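Local atomic coordinates of probable hydrolase (Pseudomonas aeruginosa, PDB entry 3OM8), a protein that is probably a hydrolase of the alpha/beta fold, possibly acting as a 3-oxoadipate enol-lactonase that opens an enol-lactone ring. Residues D44-A49 against L247-F252; L86-E91 against P115-R120; A134-R139 against G190-V195. One frame throughout, in Å; residues are numbered along the deposited sequence.

In the fold
All three contacts belong to one alpha/beta-hydrolase chain built round a mixed eight-stranded sheet. Contact 1 joins the residues leading into helix 47-51 to the short helix 248-251, so it closes a span of about 200 residues; contacts 2 and 3 fall in series between its two halves. Contact 2 ties the end of helix 76-90 to the turn entering strand 118-124, and contact 3 pairs helices 134-145 and 185-196, in the helical region between strands 118-124 and 211-216. The centres lie about 23 Å (1 to 2), 27 Å (1 to 3) and 28 Å (2 to 3) apart, so each contact fastens a separate part of the fold, with contacts 1 and 3 on opposite sides of the chain's centre.

Contact 1 of 3, residues D44-A49 against L247-F252; sequences DAQLPA and LSNVEF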
# COMPACT_ATOMS: atom_id res chain seq x y z
N ASP B 44 5.78 6.30 23.80
CA ASP B 44 6.40 5.51 24.87
C ASP B 44 6.61 4.03 24.47
O ASP B 44 7.63 3.44 24.79
CB ASP B 44 5.60 5.58 26.18
CG ASP B 44 5.79 6.92 26.93
OD1 ASP B 44 4.98 7.19 27.86
OD2 ASP B 44 6.72 7.69 26.61
N ALA B 45 5.61 3.45 23.80
CA ALA B 45 5.68 2.03 23.46
C ALA B 45 6.80 1.72 22.47
O ALA B 45 7.38 0.64 22.51
CB ALA B 45 4.33 1.53 22.94
N GLN B 46 7.11 2.68 21.60
CA GLN B 46 8.11 2.52 20.55
C GLN B 46 9.55 2.69 21.02
O GLN B 46 10.49 2.33 20.30
CB GLN B 46 7.86 3.51 19.41
CG GLN B 46 6.78 3.07 18.44
CD GLN B 46 5.41 3.09 19.07
OE1 GLN B 46 4.91 4.14 19.48
NE2 GLN B 46 4.79 1.92 19.17
N LEU B 47 9.74 3.26 22.21
CA LEU B 47 11.08 3.55 22.72
C LEU B 47 12.02 2.34 22.75
O LEU B 47 13.14 2.40 22.24
CB LEU B 47 11.01 4.19 24.11
CG LEU B 47 11.14 5.70 24.29
CD1 LEU B 47 11.69 6.00 25.68
CD2 LEU B 47 12.03 6.34 23.23
N PRO B 48 11.59 1.24 23.38
CA PRO B 48 12.52 0.11 23.49
C PRO B 48 13.08 -0.34 22.14
O PRO B 48 14.30 -0.45 22.00
CB PRO B 48 11.67 -0.99 24.13
CG PRO B 48 10.66 -0.19 24.97
CD PRO B 48 10.33 1.01 24.13
N ALA B 49 12.21 -0.56 21.15
CA ALA B 49 12.68 -0.96 19.83
C ALA B 49 13.47 0.15 19.13
O ALA B 49 14.48 -0.12 18.48
CB ALA B 49 11.52 -1.43 18.96
N LEU B 247 -3.87 6.59 14.56
CA LEU B 247 -2.64 6.44 15.33
C LEU B 247 -2.12 5.02 15.12
O LEU B 247 -2.23 4.16 16.00
CB LEU B 247 -2.88 6.73 16.81
CG LEU B 247 -3.39 8.13 17.20
CD1 LEU B 247 -4.00 8.09 18.57
CD2 LEU B 247 -2.29 9.17 17.14
N SER B 248 -1.53 4.78 13.96
CA SER B 248 -1.20 3.41 13.56
C SER B 248 -0.10 2.80 14.43
O SER B 248 -0.08 1.59 14.62
CB SER B 248 -0.87 3.34 12.07
OG SER B 248 0.16 4.24 11.72
N ASN B 249 0.76 3.62 15.02
CA ASN B 249 1.75 3.12 15.98
C ASN B 249 1.09 2.54 17.21
O ASN B 249 1.63 1.65 17.87
CB ASN B 249 2.76 4.20 16.38
CG ASN B 249 2.12 5.33 17.22
OD1 ASN B 249 1.14 5.95 16.81
ND2 ASN B 249 2.69 5.60 18.38
N VAL B 250 -0.10 3.04 17.54
CA VAL B 250 -0.84 2.56 18.70
C VAL B 250 -1.55 1.23 18.38
O VAL B 250 -1.52 0.28 19.17
CB VAL B 250 -1.87 3.62 19.18
CG1 VAL B 250 -2.76 3.07 20.29
CG2 VAL B 250 -1.14 4.88 19.61
N GLU B 251 -2.17 1.16 17.21
CA GLU B 251 -2.94 -0.00 16.83
C GLU B 251 -2.07 -1.20 16.43
O GLU B 251 -2.40 -2.34 16.74
CB GLU B 251 -3.87 0.35 15.67
CG GLU B 251 -5.18 0.98 16.07
CD GLU B 251 -6.02 1.27 14.85
OE1 GLU B 251 -6.00 2.44 14.41
OE2 GLU B 251 -6.67 0.33 14.32
N PHE B 252 -0.98 -0.94 15.73
CA PHE B 252 -0.12 -2.01 15.22
C PHE B 252 1.33 -1.66 15.44
O PHE B 252 2.03 -1.32 14.49
CB PHE B 252 -0.40 -2.21 13.74
CG PHE B 252 -1.83 -2.55 13.46
CD1 PHE B 252 -2.30 -3.84 13.68
CD2 PHE B 252 -2.70 -1.59 13.00
CE1 PHE B 252 -3.62 -4.15 13.44
CE2 PHE B 252 -4.02 -1.90 12.75
CZ PHE B 252 -4.48 -3.18 12.97
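Gln46 and Asn249 meet amide to amide, and one hydrogen bond carries the contact. Asn249 ND2 donates to Gln46 OE1 over 2.9 Å in an almost straight line, with an N-H...O angle of 172°. The bond is well aimed from the donor's side, since OE1 lies in the amide plane of Asn249. Seen from the acceptor it is less regular: ND2 stands above the carbonyl plane of Gln46 and off its lone pairs, and the two amide planes are 76° apart. The side chains themselves cross at about a right angle. A bend at chi2 (69°) folds the Gln46 chain and presents OE1 to the asparagine. On the other side, CG of Asn249, set between its backbone N and carbonyl carbon, carries ND2 out to Gln46.

Van der Waals contact adds little: Gln46 CD rests 3.9 Å from Asn249 CB.

Outside partners complete the polar network. Gln46 NE2 donates to Glu257 OE2 on helix 253-264, and Asn249 ND2 also makes a weak bond to Met42 O.

Both residues are buried, and the glutamine uses both ends of its amide: oxygen toward Asn249, nitrogen toward Glu257. That division fixes which way the amide is flipped, and it links the segment just after His246, the probable triad histidine, to the chain entering helix 47-51.

Contact 2 of 3, residues L86-E91 against P115-R120; sequences LLDALE and PQRIER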
# COMPACT_ATOMS: atom_id res chain seq x y z
N LEU B 86 15.89 23.07 18.04
CA LEU B 86 16.21 21.92 18.87
C LEU B 86 17.51 21.27 18.39
O LEU B 86 18.41 20.98 19.18
CB LEU B 86 15.09 20.88 18.83
CG LEU B 86 13.86 21.12 19.68
CD1 LEU B 86 12.83 20.04 19.38
CD2 LEU B 86 14.24 21.10 21.15
N LEU B 87 17.59 21.03 17.08
CA LEU B 87 18.77 20.38 16.52
C LEU B 87 19.99 21.25 16.78
O LEU B 87 21.03 20.75 17.22
CB LEU B 87 18.60 20.10 15.02
CG LEU B 87 17.54 19.03 14.66
CD1 LEU B 87 17.48 18.78 13.16
CD2 LEU B 87 17.78 17.72 15.38
N ASP B 88 19.87 22.55 16.55
CA ASP B 88 20.96 23.48 16.81
C ASP B 88 21.42 23.39 18.26
O ASP B 88 22.62 23.36 18.55
CB ASP B 88 20.54 24.93 16.48
CG ASP B 88 20.26 25.14 15.01
OD1 ASP B 88 19.71 26.20 14.64
OD2 ASP B 88 20.59 24.23 14.21
N ALA B 89 20.46 23.35 19.17
CA ALA B 89 20.78 23.32 20.60
C ALA B 89 21.54 22.05 20.95
O ALA B 89 22.38 22.05 21.84
CB ALA B 89 19.52 23.46 21.45
N LEU B 90 21.22 20.96 20.25
CA LEU B 90 21.88 19.69 20.49
C LEU B 90 23.19 19.58 19.70
O LEU B 90 23.94 18.62 19.85
CB LEU B 90 20.95 18.54 20.12
CG LEU B 90 19.68 18.48 20.96
CD1 LEU B 90 18.71 17.47 20.38
CD2 LEU B 90 20.04 18.12 22.38
N GLU B 91 23.44 20.59 18.87
CA GLU B 91 24.60 20.59 17.99
C GLU B 91 24.58 19.39 17.05
O GLU B 91 25.62 18.81 16.73
CB GLU B 91 25.89 20.62 18.81
CG GLU B 91 26.04 21.91 19.60
CD GLU B 91 27.25 21.90 20.52
OE1 GLU B 91 27.50 20.86 21.16
OE2 GLU B 91 27.93 22.94 20.60
N PRO B 115 16.55 20.57 3.92
CA PRO B 115 16.85 19.18 3.56
C PRO B 115 18.19 18.74 4.14
O PRO B 115 18.32 17.59 4.57
CB PRO B 115 16.91 19.21 2.03
CG PRO B 115 17.10 20.64 1.66
CD PRO B 115 16.41 21.43 2.73
N GLN B 116 19.16 19.64 4.15
CA GLN B 116 20.50 19.35 4.64
C GLN B 116 20.53 18.93 6.12
O GLN B 116 21.55 18.43 6.60
CB GLN B 116 21.42 20.55 4.41
CG GLN B 116 21.20 21.71 5.38
CD GLN B 116 20.02 22.61 5.02
OE1 GLN B 116 19.32 22.39 4.03
NE2 GLN B 116 19.80 23.64 5.83
N ARG B 117 19.43 19.15 6.84
CA ARG B 117 19.33 18.77 8.25
C ARG B 117 18.66 17.40 8.43
O ARG B 117 18.63 16.86 9.54
CB ARG B 117 18.53 19.82 9.04
CG ARG B 117 18.99 21.28 8.89
CD ARG B 117 20.42 21.50 9.36
NE ARG B 117 20.62 21.17 10.76
CZ ARG B 117 20.56 22.04 11.76
NH1 ARG B 117 20.28 23.31 11.51
NH2 ARG B 117 20.76 21.64 13.01
N ILE B 118 18.11 16.86 7.33
CA ILE B 118 17.36 15.60 7.38
C ILE B 118 18.06 14.44 6.67
O ILE B 118 18.49 14.56 5.51
CB ILE B 118 15.95 15.76 6.75
CG1 ILE B 118 15.15 16.87 7.42
CG2 ILE B 118 15.20 14.44 6.81
CD1 ILE B 118 14.87 16.64 8.90
N GLU B 119 18.18 13.31 7.36
CA GLU B 119 18.71 12.09 6.75
C GLU B 119 17.58 11.37 6.05
O GLU B 119 17.25 11.68 4.90
CB GLU B 119 19.34 11.18 7.81
CG GLU B 119 20.84 10.94 7.66
CD GLU B 119 21.17 10.01 6.51
OE1 GLU B 119 20.76 10.31 5.37
OE2 GLU B 119 21.83 8.98 6.75
N ARG B 120 16.96 10.42 6.74
CA ARG B 120 15.80 9.73 6.19
C ARG B 120 14.49 10.23 6.81
O ARG B 120 14.44 10.63 7.98
CB ARG B 120 15.95 8.22 6.33
CG ARG B 120 17.14 7.69 5.53
CD ARG B 120 17.26 6.17 5.53
NE ARG B 120 18.57 5.77 5.03
CZ ARG B 120 19.00 4.51 4.95
NH1 ARG B 120 20.21 4.27 4.49
NH2 ARG B 120 18.22 3.50 5.32
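The guanidinium of Arg117 reaches across to helix 76-90 and takes hold of one carboxylate oxygen of Asp88 with two nitrogens. NH1 and NH2 each lie 2.9 Å from Asp88 OD2, a salt bridge made end-on, in which both N-H groups converge on a single atom. Such convergence costs some straightness, and both N-H...O angles are 144°. The flat groups are nearly coplanar, their planes only 14° apart, and OD2 sits at the guanidinium's edge, close to its plane. NH1 comes to the syn lone pair of OD2, whereas NH2 meets that oxygen nearly along its C-O bond. The side chains as a whole cross at about a right angle. Arg117 makes the approach with a curled chain, bent at chi2 and again at chi3, which brings its head round to the helix.

Leu87, one residue earlier on the helix, adds an aliphatic wall: its CB lies 3.3 Å from Arg117 NH2, oblique to the guanidinium.

More bonds hold the head of Arg117 in position: NH2 also donates to Val92 O and NE to Arg93 O, both in the connection that follows the helix. One arginine therefore binds the last turn of the helix and the chain leaving it. The helix ends at about Leu90, and Glu91, the first residue past it, has positive phi and bonds back into the last turn, a Schellman motif.

The setting is the three-layer alpha/beta-hydrolase fold: a helix packed on the central sheet leads through this connection into strand 95-100, and the arginine stands at the entrance to the neighbouring parallel strand 118-124.

Contact 3 of 3, residues A134-R139 against G190-V195; sequences AQWDER and GSFAAV
This is an aromatic and aliphatic contact between two nearly antiparallel helices, 134-145 and 185-196, in the helical region inserted between strands 118-124 and 211-216. The axes of the segments 134-139 and 190-195 make an angle of 171° and come within 9.2 Å, and Trp136 holds the middle of the interface.

Val195 lays CG1 over one face of the indole, 3.8 Å from the centroid of its six-membered ring, in a CH-pi contact 20° off the normal. The valine is rotated so that CG1 points away from its own backbone N and is the branch that meets the ring. On the opposite face, toward the rim, lie Gln135 CG and the Arg139 guanidinium nitrogen NH2, so the indole is sandwiched between its own helix and the partner.

Phe192 comes to the indole's edge, with its CD1 3.6 Å from Trp136 CE3. The planes of the two rings are inclined at 39°, an oblique pairing. Arg139 CB lies over one face of the Phe192 ring, 4.2 Å from its centroid, a CH-pi contact, while the rest of the arginine runs off, extended, to a weak bond from NH2 to Gln135 OE1.

Beyond the two segments, Trp136 NE1 donates to Leu130 O, and Asp137 forms a salt bridge with Arg196.

Dispersion and CH-pi contacts thus carry the meeting of these segments, while the bond to Leu130 satisfies the indole N-H and probably helps to set the ring's tilt. Val195 probably also borders the active-site region: its side chain lies near, without touching, the putative Ser-His-Asp triad, and close to a 1,2-ethanediol probably left from crystallisation.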
# COMPACT_ATOMS: atom_id res chain seq x y z
N ALA B 134 -11.92 26.17 5.18
CA ALA B 134 -13.09 26.55 5.99
C ALA B 134 -13.24 25.75 7.28
O ALA B 134 -13.48 26.30 8.35
CB ALA B 134 -14.37 26.45 5.17
N GLN B 135 -13.11 24.44 7.19
CA GLN B 135 -13.33 23.59 8.34
C GLN B 135 -12.38 23.90 9.50
O GLN B 135 -12.67 23.54 10.64
CB GLN B 135 -13.18 22.13 7.95
CG GLN B 135 -11.78 21.78 7.51
CD GLN B 135 -11.72 20.48 6.77
OE1 GLN B 135 -11.92 19.41 7.36
NE2 GLN B 135 -11.46 20.55 5.47
N TRP B 136 -11.26 24.55 9.21
CA TRP B 136 -10.26 24.81 10.25
C TRP B 136 -10.56 26.10 11.00
O TRP B 136 -10.36 26.18 12.21
CB TRP B 136 -8.84 24.79 9.67
CG TRP B 136 -8.52 23.46 9.05
CD1 TRP B 136 -8.44 23.19 7.71
CD2 TRP B 136 -8.27 22.22 9.73
NE1 TRP B 136 -8.14 21.86 7.52
CE2 TRP B 136 -8.03 21.24 8.74
CE3 TRP B 136 -8.21 21.84 11.07
CZ2 TRP B 136 -7.75 19.91 9.06
CZ3 TRP B 136 -7.93 20.53 11.39
CH2 TRP B 136 -7.70 19.57 10.38
N ASP B 137 -11.05 27.11 10.28
CA ASP B 137 -11.52 28.34 10.90
C ASP B 137 -12.67 28.05 11.85
O ASP B 137 -12.70 28.55 12.97
CB ASP B 137 -11.97 29.34 9.83
CG ASP B 137 -10.80 30.04 9.17
OD1 ASP B 137 -9.81 30.34 9.87
OD2 ASP B 137 -10.88 30.29 7.96
N GLU B 138 -13.61 27.22 11.41
CA GLU B 138 -14.69 26.77 12.28
C GLU B 138 -14.16 26.09 13.53
O GLU B 138 -14.68 26.30 14.63
CB GLU B 138 -15.61 25.81 11.53
CG GLU B 138 -16.41 26.48 10.43
CD GLU B 138 -17.24 25.50 9.63
OE1 GLU B 138 -17.34 24.32 10.05
OE2 GLU B 138 -17.79 25.91 8.59
N ARG B 139 -13.12 25.27 13.38
CA ARG B 139 -12.57 24.53 14.51
C ARG B 139 -11.78 25.42 15.46
O ARG B 139 -11.72 25.18 16.66
CB ARG B 139 -11.72 23.36 14.01
CG ARG B 139 -12.54 22.26 13.36
CD ARG B 139 -11.66 21.24 12.67
NE ARG B 139 -12.44 20.10 12.19
CZ ARG B 139 -12.16 19.40 11.09
NH1 ARG B 139 -12.93 18.39 10.73
NH2 ARG B 139 -11.10 19.71 10.35
N GLY B 190 -3.79 27.44 17.40
CA GLY B 190 -2.60 27.79 16.65
C GLY B 190 -2.20 26.73 15.65
O GLY B 190 -1.80 27.03 14.53
N SER B 191 -2.32 25.46 16.06
CA SER B 191 -1.93 24.34 15.22
C SER B 191 -2.90 24.16 14.04
O SER B 191 -2.45 23.95 12.92
CB SER B 191 -1.81 23.06 16.04
OG SER B 191 -0.77 23.18 17.01
N PHE B 192 -4.20 24.27 14.30
CA PHE B 192 -5.22 24.30 13.24
C PHE B 192 -4.91 25.34 12.16
O PHE B 192 -5.24 25.15 10.99
CB PHE B 192 -6.61 24.65 13.79
CG PHE B 192 -7.22 23.58 14.66
CD1 PHE B 192 -6.94 22.25 14.44
CD2 PHE B 192 -8.08 23.92 15.68
CE1 PHE B 192 -7.52 21.27 15.23
CE2 PHE B 192 -8.66 22.95 16.47
CZ PHE B 192 -8.39 21.62 16.25
N ALA B 193 -4.32 26.46 12.55
CA ALA B 193 -4.03 27.51 11.57
C ALA B 193 -2.85 27.12 10.68
O ALA B 193 -2.87 27.37 9.48
CB ALA B 193 -3.77 28.85 12.27
N ALA B 194 -1.82 26.52 11.28
CA ALA B 194 -0.70 25.99 10.51
C ALA B 194 -1.23 25.03 9.47
O ALA B 194 -0.91 25.13 8.29
CB ALA B 194 0.30 25.29 11.43
N VAL B 195 -2.08 24.10 9.91
CA VAL B 195 -2.71 23.13 9.02
C VAL B 195 -3.54 23.80 7.94
O VAL B 195 -3.42 23.49 6.76
CB VAL B 195 -3.63 22.18 9.80
CG1 VAL B 195 -4.36 21.28 8.85
CG2 VAL B 195 -2.83 21.37 10.80